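Local atomic coordinates of inorganic pyrophosphatase (Shewanella sp. AS-11, PDB entry 6LL8), a protein that probably catalyses the hydrolysis of diphosphate to two phosphates, with manganese as cofactor. Residues P44-I49 / D182-K187; C116-K122 / M140-I144. One frame throughout, in Å; residues are numbered along the deposited sequence.

Interaction 1. Residues P44-I49 / D182-K187; sequences PETAFI and DMFKVK
One face of the F48 ring is taken by a methyl of V186: CG2 stands 22° off the ring normal, a CH-pi contact displaced toward the rim, its nearest ring atom being F48 CD1 at 3.8 Å. D182 CB and M183 CG come up to the same ring obliquely. The other V186 methyl, CG1, rests on the first turn of helix 44-53, 3.7 Å from P44 C, which leaves V186 straddling P44 and F48. With CG anti to the backbone N (chi1 -179°), the E45 chain runs out across the gap and brings its carboxylate to the extended K187 chain. The salt bridge from E45 OE2 to K187 NZ is long at 3.4 Å and secondary: K187 NZ is held more firmly by its salt bridge to E219, and E45 by S14 at OE1 and S146 at OE2. A water donates to E45 OE1 and is weakly linked to K187 NZ. Deeper in, in the conformer described, M183 SD sits 3.5 Å from I49 CD1, and both side chains reach C142 of helix 134-147. The two segments run at 140°, closer to antiparallel than to perpendicular, with axes 8.9 Å apart. This is helix-helix packing in a DHH-family pyrophosphatase, joining helix 44-53 of the DHH region to the end of helix 176-187, assigned by sequence to DHHA2.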
loop_
_atom_site.group_PDB
_atom_site.type_symbol
_atom_site.label_atom_id
_atom_site.label_comp_id
_atom_site.label_asym_id
_atom_site.label_seq_id
_atom_site.Cartn_x
_atom_site.Cartn_y
_atom_site.Cartn_z
ATOM N N PRO A 44 -8.108 -3.556 9.495
ATOM C CA PRO A 44 -9.550 -3.350 9.643
ATOM C C PRO A 44 -10.242 -2.861 8.378
ATOM O O PRO A 44 -11.349 -3.304 8.078
ATOM C CB PRO A 44 -9.667 -2.398 10.824
ATOM C CG PRO A 44 -8.430 -2.719 11.659
ATOM C CD PRO A 44 -7.342 -2.997 10.628
ATOM N N GLU A 45 -9.603 -1.947 7.657
ATOM C CA GLU A 45 -10.215 -1.429 6.411
ATOM C C GLU A 45 -10.419 -2.569 5.429
ATOM O O GLU A 45 -11.490 -2.696 4.797
ATOM C CB GLU A 45 -9.315 -0.364 5.785
ATOM C CG GLU A 45 -9.877 0.236 4.524
ATOM C CD GLU A 45 -8.948 0.804 3.492
ATOM O OE1 GLU A 45 -8.193 0.103 2.900
ATOM O OE2 GLU A 45 -9.121 1.965 3.234
ATOM N N THR A 46 -9.409 -3.411 5.229
ATOM C CA THR A 46 -9.533 -4.493 4.243
ATOM C C THR A 46 -10.580 -5.497 4.702
ATOM O O THR A 46 -11.349 -6.004 3.886
ATOM C CB THR A 46 -8.198 -5.184 3.962
ATOM O OG1 THR A 46 -7.227 -4.183 3.630
ATOM C CG2 THR A 46 -8.327 -6.179 2.836
ATOM N N ALA A 47 -10.624 -5.808 5.990
ATOM C CA ALA A 47 -11.651 -6.730 6.500
ATOM C C ALA A 47 -13.036 -6.167 6.177
ATOM O O ALA A 47 -13.940 -6.925 5.819
ATOM C CB ALA A 47 -11.439 -6.960 7.979
ATOM N N PHE A 48 -13.216 -4.861 6.363
ATOM C CA PHE A 48 -14.485 -4.185 6.066
ATOM C C PHE A 48 -14.857 -4.378 4.615
ATOM O O PHE A 48 -16.015 -4.696 4.277
ATOM C CB PHE A 48 -14.358 -2.717 6.466
ATOM C CG PHE A 48 -15.531 -1.844 6.105
ATOM C CD1 PHE A 48 -16.572 -1.705 6.986
ATOM C CD2 PHE A 48 -15.591 -1.162 4.894
ATOM C CE1 PHE A 48 -17.669 -0.922 6.672
ATOM C CE2 PHE A 48 -16.688 -0.356 4.585
ATOM C CZ PHE A 48 -17.706 -0.234 5.494
ATOM N N ILE A 49 -13.902 -4.156 3.716
ATOM C CA ILE A 49 -14.179 -4.276 2.257
ATOM C C ILE A 49 -14.579 -5.724 1.920
ATOM O O ILE A 49 -15.561 -5.955 1.200
ATOM C CB ILE A 49 -12.948 -3.836 1.463
ATOM C CG1 ILE A 49 -12.668 -2.333 1.630
ATOM C CG2 ILE A 49 -13.088 -4.219 -0.007
ATOM C CD1 ILE A 49 -11.285 -1.937 1.135
ATOM N N ASP A 182 -16.526 5.850 4.222
ATOM C CA ASP A 182 -16.706 4.748 5.190
ATOM C C ASP A 182 -15.346 4.120 5.493
ATOM O O ASP A 182 -15.030 3.799 6.645
ATOM C CB ASP A 182 -17.643 3.678 4.672
ATOM C CG ASP A 182 -19.100 4.038 4.689
ATOM O OD1 ASP A 182 -19.421 5.078 5.237
ATOM O OD2 ASP A 182 -19.845 3.297 4.045
ATOM N N MET A 183 -14.576 3.833 4.463
ATOM C CA MET A 183 -13.264 3.173 4.643
ATOM C C MET A 183 -12.356 4.018 5.520
ATOM O O MET A 183 -11.634 3.454 6.378
ATOM C CB MET A 183 -12.619 2.913 3.298
ATOM C CG MET A 183 -13.300 1.725 2.573
ATOM S SD MET A 183 -12.464 1.313 1.036
ATOM C CE MET A 183 -12.889 2.751 0.065
ATOM N N PHE A 184 -12.343 5.325 5.308
ATOM C CA PHE A 184 -11.502 6.205 6.145
ATOM C C PHE A 184 -12.060 6.376 7.550
ATOM O O PHE A 184 -11.266 6.555 8.474
ATOM C CB PHE A 184 -11.178 7.505 5.414
ATOM C CG PHE A 184 -10.181 7.276 4.305
ATOM C CD1 PHE A 184 -8.830 7.192 4.591
ATOM C CD2 PHE A 184 -10.596 7.045 3.010
ATOM C CE1 PHE A 184 -7.923 6.881 3.586
ATOM C CE2 PHE A 184 -9.685 6.756 2.018
ATOM C CZ PHE A 184 -8.348 6.650 2.305
ATOM N N LYS A 185 -13.353 6.257 7.739
ATOM C CA LYS A 185 -13.905 6.200 9.115
ATOM C C LYS A 185 -13.448 4.920 9.810
ATOM O O LYS A 185 -13.090 4.954 10.972
ATOM C CB LYS A 185 -15.432 6.300 9.081
ATOM C CG LYS A 185 -15.952 7.667 8.664
ATOM C CD LYS A 185 -17.471 7.690 8.688
ATOM C CE LYS A 185 -18.090 8.965 8.271
ATOM N NZ LYS A 185 -19.486 8.964 8.792
ATOM N N VAL A 186 -13.403 3.803 9.102
ATOM C CA VAL A 186 -12.842 2.560 9.681
ATOM C C VAL A 186 -11.374 2.773 10.029
ATOM O O VAL A 186 -10.955 2.407 11.145
ATOM C CB VAL A 186 -13.050 1.375 8.751
ATOM C CG1 VAL A 186 -12.300 0.147 9.255
ATOM C CG2 VAL A 186 -14.535 1.048 8.623
ATOM N N LYS A 187 -10.593 3.364 9.139
ATOM C CA LYS A 187 -9.163 3.594 9.397
ATOM C C LYS A 187 -8.973 4.476 10.622
ATOM O O LYS A 187 -7.937 4.371 11.276
ATOM C CB LYS A 187 -8.446 4.209 8.191
ATOM C CG LYS A 187 -8.191 3.262 7.029
ATOM C CD LYS A 187 -7.366 3.901 5.859
ATOM C CE LYS A 187 -6.555 2.925 4.962
ATOM N NZ LYS A 187 -6.088 3.422 3.608
HETATM O O HOH W 1 -5.730 0.198 2.588
#

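Interaction 2. Residues C116-K122 / M140-I144; sequences CSNTVIK and MMCAI. Unlike the reference sequence in segment 116-122: S117 (reference Arg).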
loop_
_atom_site.group_PDB
_atom_site.type_symbol
_atom_site.label_atom_id
_atom_site.label_comp_id
_atom_site.label_asym_id
_atom_site.label_seq_id
_atom_site.Cartn_x
_atom_site.Cartn_y
_atom_site.Cartn_z
ATOM N N CYS A 116 -3.718 3.458 -8.339
ATOM C CA CYS A 116 -4.005 2.180 -7.671
ATOM C C CYS A 116 -3.596 1.011 -8.559
ATOM O O CYS A 116 -3.867 1.055 -9.770
ATOM C CB CYS A 116 -5.471 2.132 -7.313
ATOM S SG CYS A 116 -5.937 0.669 -6.374
ATOM N N SER A 117 -3.039 -0.049 -7.976
ATOM C CA SER A 117 -2.743 -1.242 -8.777
ATOM C C SER A 117 -4.010 -1.788 -9.406
ATOM O O SER A 117 -3.968 -2.336 -10.522
ATOM C CB SER A 117 -2.109 -2.337 -7.945
ATOM O OG SER A 117 -0.882 -1.965 -7.364
ATOM N N ASN A 118 -5.137 -1.705 -8.725
ATOM C CA ASN A 118 -6.403 -2.255 -9.248
ATOM C C ASN A 118 -6.879 -1.485 -10.469
ATOM O O ASN A 118 -7.633 -2.081 -11.258
ATOM C CB ASN A 118 -7.478 -2.366 -8.163
ATOM C CG ASN A 118 -7.364 -3.634 -7.349
ATOM O OD1 ASN A 118 -7.921 -4.655 -7.770
ATOM N ND2 ASN A 118 -6.588 -3.633 -6.270
ATOM N N THR A 119 -6.460 -0.242 -10.659
ATOM C CA THR A 119 -6.744 0.480 -11.928
ATOM C C THR A 119 -6.059 -0.257 -13.071
ATOM O O THR A 119 -6.640 -0.419 -14.172
ATOM C CB THR A 119 -6.334 1.933 -11.810
ATOM O OG1 THR A 119 -7.106 2.486 -10.745
ATOM C CG2 THR A 119 -6.533 2.713 -13.085
ATOM N N VAL A 120 -4.820 -0.673 -12.850
ATOM C CA VAL A 120 -4.064 -1.420 -13.878
ATOM C C VAL A 120 -4.688 -2.810 -14.060
ATOM O O VAL A 120 -4.811 -3.295 -15.187
ATOM C CB VAL A 120 -2.583 -1.509 -13.507
ATOM C CG1 VAL A 120 -1.813 -2.134 -14.673
ATOM C CG2 VAL A 120 -2.005 -0.154 -13.160
ATOM N N ILE A 121 -5.099 -3.486 -12.991
ATOM C CA ILE A 121 -5.753 -4.792 -13.150
ATOM C C ILE A 121 -7.028 -4.626 -13.969
ATOM O O ILE A 121 -7.306 -5.485 -14.798
ATOM C CB ILE A 121 -5.973 -5.434 -11.772
ATOM C CG1 ILE A 121 -4.630 -5.712 -11.099
ATOM C CG2 ILE A 121 -6.797 -6.694 -11.901
ATOM C CD1 ILE A 121 -4.726 -6.116 -9.642
ATOM N N LYS A 122 -7.775 -3.548 -13.805
ATOM C CA LYS A 122 -8.973 -3.340 -14.650
ATOM C C LYS A 122 -8.535 -3.255 -16.107
ATOM O O LYS A 122 -9.218 -3.817 -16.977
ATOM C CB LYS A 122 -9.727 -2.111 -14.160
ATOM C CG LYS A 122 -11.171 -2.053 -14.580
ATOM C CD LYS A 122 -11.447 -1.590 -15.909
ATOM C CE LYS A 122 -12.965 -1.510 -16.118
ATOM N NZ LYS A 122 -13.186 -0.980 -17.458
ATOM N N MET A 140 -12.483 -4.088 -6.087
ATOM C CA MET A 140 -11.553 -3.292 -6.895
ATOM C C MET A 140 -11.852 -1.800 -6.737
ATOM O O MET A 140 -10.950 -0.982 -6.561
ATOM C CB MET A 140 -11.636 -3.705 -8.358
ATOM C CG MET A 140 -11.124 -5.113 -8.663
ATOM S SD MET A 140 -11.306 -5.566 -10.387
ATOM C CE MET A 140 -10.081 -4.513 -11.143
ATOM N N MET A 141 -13.132 -1.468 -6.795
ATOM C CA MET A 141 -13.583 -0.084 -6.604
ATOM C C MET A 141 -13.098 0.440 -5.255
ATOM O O MET A 141 -12.562 1.555 -5.164
ATOM C CB MET A 141 -15.099 -0.063 -6.688
ATOM C CG MET A 141 -15.717 1.322 -6.518
ATOM S SD MET A 141 -17.420 1.300 -5.919
ATOM C CE MET A 141 -17.128 0.715 -4.256
ATOM N N CYS A 142 -13.307 -0.354 -4.210
ATOM C CA CYS A 142 -12.891 0.069 -2.856
ATOM C C CYS A 142 -11.382 0.271 -2.820
ATOM O O CYS A 142 -10.898 1.244 -2.203
ATOM C CB CYS A 142 -13.308 -0.933 -1.800
ATOM S SG CYS A 142 -15.073 -0.967 -1.475
ATOM N N ALA A 143 -10.618 -0.647 -3.391
ATOM C CA ALA A 143 -9.159 -0.490 -3.370
ATOM C C ALA A 143 -8.736 0.828 -4.011
ATOM O O ALA A 143 -7.841 1.519 -3.480
ATOM C CB ALA A 143 -8.494 -1.641 -4.073
ATOM N N ILE A 144 -9.360 1.214 -5.121
ATOM C CA ILE A 144 -8.951 2.445 -5.823
ATOM C C ILE A 144 -9.361 3.653 -4.983
ATOM O O ILE A 144 -8.599 4.618 -4.893
ATOM C CB ILE A 144 -9.532 2.483 -7.245
ATOM C CG1 ILE A 144 -9.106 1.275 -8.085
ATOM C CG2 ILE A 144 -9.123 3.792 -7.922
ATOM C CD1 ILE A 144 -9.946 1.050 -9.299
#
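Helix 117-128 and helix 134-147 are consecutive helices of the DHH region, joined by a short connection and folded back on each other as a helical hairpin whose segments run at 140° with axes 8.9 Å apart. The start of the first helix lies beside the metal centre. C116 is its N-cap: SG accepts a weak, bent bond from N118 N at 3.4 Å. Turned anti to its own backbone N (chi1 -176°), that sulfur also reaches across the interface, 3.5 Å from I144 CA and close to A143 O and the CG1 branch of I144. N118 fills the space between A143 and M140 with its amide. ND2 is 3.5 Å from A143 CB and donates to OD1 of D15, a magnesium ligand; OD1 of N118 is turned to the M140 chain, 3.4 Å from CG. M140 bends at its last torsion (chi3 70°), which carries CE over the helix backbone, 3.5 Å from N118 O and 3.7 Å from K122 N, with I121 CG2 and K122 CB as its apolar neighbours. At the other end, I144 CD1 and CG1 both lie 3.5 Å from T119 OG1, the two side chains crossing at about a right angle; that hydroxyl is hydrogen-bonded to D160. No hydrogen bond joins the segments, so van der Waals packing holds them. S117 N donates to D15 OD2, so that adjacent residues at the helix start hold both oxygens of D15. N118 OD1 is buried with no polar partner, which probably carries some energetic cost, while the bond from ND2 makes N118 a second-shell residue that would help orient this metal-binding carboxylate.

Helix 134-147 ties the two contacts together. Their centres are 16 Å apart, yet they touch on C142: I49 CD1 lies 3.7 Å from C142 CB, and in one of two conformers M183 CE lies 3.4 Å from C142 O. The face of this helix carrying M140, A143 and I144 meets segment 116-122, while C142 faces interaction 1. Both contacts also approach bound metal. In interaction 2 the C116 side chain is about 5 Å from a magnesium ion and about 7 Å from the imidodiphosphate. In interaction 1 the P44 side chain is about 4 Å from a magnesium ion; the side chains of E45 and K187 are each about 6 Å from those of D13 and D147 respectively, both magnesium ligands.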